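Side-chain contact in tyrosinase (Aspergillus oryzae, PDB 6JU8), which probably oxidises L-tyrosine and L-dopa to L-dopaquinone with molecular oxygen at a pair of copper ions: residues A68-A73 against R409-F414. The protein carries 1 engineered substitution. Numbering follows the deposited sequence.
Sequences AGIHGA and RPFHRF. With CU (copper (II) ion), chain C.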
# COMPACT_ATOMS: atom_id res chain seq x y z
N ALA A 68 13.01 -14.39 12.77
CA ALA A 68 13.52 -13.14 12.20
C ALA A 68 14.50 -12.46 13.14
O ALA A 68 15.46 -11.82 12.71
CB ALA A 68 12.36 -12.21 11.90
N GLY A 69 14.29 -12.60 14.45
CA GLY A 69 15.16 -11.97 15.43
C GLY A 69 16.55 -12.54 15.43
O GLY A 69 17.49 -11.88 15.89
N ILE A 70 16.76 -13.74 14.89
CA ILE A 70 18.13 -14.27 14.81
C ILE A 70 19.03 -13.33 14.05
O ILE A 70 20.20 -13.15 14.39
CB ILE A 70 18.10 -15.66 14.13
CG1 ILE A 70 17.44 -16.71 15.04
CG2 ILE A 70 19.51 -16.09 13.75
CD1 ILE A 70 17.07 -18.00 14.35
N HIS A 71 18.50 -12.75 12.98
CA HIS A 71 19.30 -11.97 12.04
C HIS A 71 19.84 -10.69 12.67
O HIS A 71 20.98 -10.32 12.41
CB HIS A 71 18.42 -11.64 10.84
CG HIS A 71 19.09 -10.98 9.69
ND1 HIS A 71 18.91 -9.63 9.46
CD2 HIS A 71 19.91 -11.44 8.73
CE1 HIS A 71 19.61 -9.31 8.37
NE2 HIS A 71 20.22 -10.37 7.90
N GLY A 72 19.04 -9.98 13.46
CA GLY A 72 19.34 -8.63 13.91
C GLY A 72 18.66 -8.28 15.20
O GLY A 72 18.76 -8.99 16.20
N ALA A 73 18.00 -7.12 15.21
CA ALA A 73 17.30 -6.64 16.39
C ALA A 73 16.18 -7.61 16.72
O ALA A 73 15.58 -8.19 15.80
CB ALA A 73 16.76 -5.24 16.15
N ARG A 409 27.10 -19.60 14.26
CA ARG A 409 26.17 -19.42 15.38
C ARG A 409 24.94 -18.68 14.88
O ARG A 409 25.06 -17.78 14.04
CB ARG A 409 26.87 -18.63 16.49
CG ARG A 409 28.08 -19.36 17.08
CD ARG A 409 28.64 -18.61 18.29
NE ARG A 409 28.34 -17.18 18.18
CZ ARG A 409 27.90 -16.40 19.15
NH1 ARG A 409 27.65 -15.11 18.93
NH2 ARG A 409 27.71 -16.89 20.37
N PRO A 410 23.74 -18.98 15.38
CA PRO A 410 23.45 -19.89 16.48
C PRO A 410 22.95 -21.26 16.06
O PRO A 410 22.25 -21.94 16.83
CB PRO A 410 22.28 -19.10 17.13
CG PRO A 410 21.47 -18.70 15.92
CD PRO A 410 22.52 -18.26 14.92
N PHE A 411 23.34 -21.72 14.89
CA PHE A 411 22.71 -22.86 14.25
C PHE A 411 23.34 -24.19 14.68
O PHE A 411 24.51 -24.41 14.41
CB PHE A 411 22.78 -22.71 12.73
CG PHE A 411 22.18 -21.42 12.22
CD1 PHE A 411 20.90 -21.03 12.62
CD2 PHE A 411 22.88 -20.61 11.33
CE1 PHE A 411 20.34 -19.85 12.12
CE2 PHE A 411 22.32 -19.46 10.82
CZ PHE A 411 21.04 -19.09 11.21
N HIS A 412 22.54 -25.03 15.29
CA HIS A 412 22.99 -26.33 15.80
C HIS A 412 22.66 -27.47 14.85
O HIS A 412 21.62 -27.47 14.18
CB HIS A 412 22.36 -26.61 17.16
CG HIS A 412 22.87 -25.70 18.24
ND1 HIS A 412 22.03 -24.84 18.90
CD2 HIS A 412 24.08 -25.53 18.79
CE1 HIS A 412 22.70 -24.16 19.81
NE2 HIS A 412 23.96 -24.57 19.77
N ARG A 413 23.54 -28.47 14.84
CA ARG A 413 23.31 -29.69 14.10
C ARG A 413 23.85 -30.88 14.89
O ARG A 413 24.68 -30.74 15.78
CB ARG A 413 23.95 -29.65 12.72
CG ARG A 413 25.43 -29.30 12.75
CD ARG A 413 26.03 -29.20 11.36
NE ARG A 413 25.92 -30.45 10.61
CZ ARG A 413 26.81 -31.43 10.69
NH1 ARG A 413 27.89 -31.34 11.45
NH2 ARG A 413 26.59 -32.52 9.96
N PHE A 414 23.38 -32.05 14.49
CA PHE A 414 23.87 -33.29 15.06
C PHE A 414 24.97 -33.81 14.14
O PHE A 414 24.71 -33.96 12.94
CB PHE A 414 22.70 -34.26 15.21
CG PHE A 414 23.01 -35.59 15.83
CD1 PHE A 414 23.28 -35.70 17.19
CD2 PHE A 414 23.01 -36.73 15.05
CE1 PHE A 414 23.55 -36.94 17.75
CE2 PHE A 414 23.28 -37.96 15.61
CZ PHE A 414 23.55 -38.06 16.96
CU CU C . 21.73 -11.13 6.60
O HOH W 1 20.83 -10.15 5.21
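Ile70 meets Pro410 and Phe411 mainly with its CG2 methyl. That CG2 lies 3.9 Å from Pro410 CD and equally far from Pro410 CG, while Phe411 CE1 is 4.2 Å from the same carbon, approached obliquely to the ring. The methyl reaches across because CG2 stands anti to the backbone N, with CG1 at a chi1 of -70°. Pro410 follows a cis peptide bond and points CD at one face of the Phe411 ring, 3.8 Å above its centre; the CG-CD side of the proline and the CE1 corner of the phenylalanine make an apolar surface, stiffened by the closed proline ring. A branched aliphatic residue suits such a buried place, where van der Waals packing and burial of apolar surface hold the contact.

The next residue, His71, turns the other way and binds copper through NE2 at 2.1 Å, a role suited to an imidazole nitrogen. With His98 and His107 it holds one copper of the dinuclear (type-3) centre in the tyrosinase central domain; His332, His336 and His376 hold the other. Ile70 also packs on Tyr110 and Leu113 of helix 103-129, on which Phe411 rests through Val109. The contact therefore joins the segment carrying His71 to the chain leading into strand 412-415, which pairs antiparallel with strand 420-423.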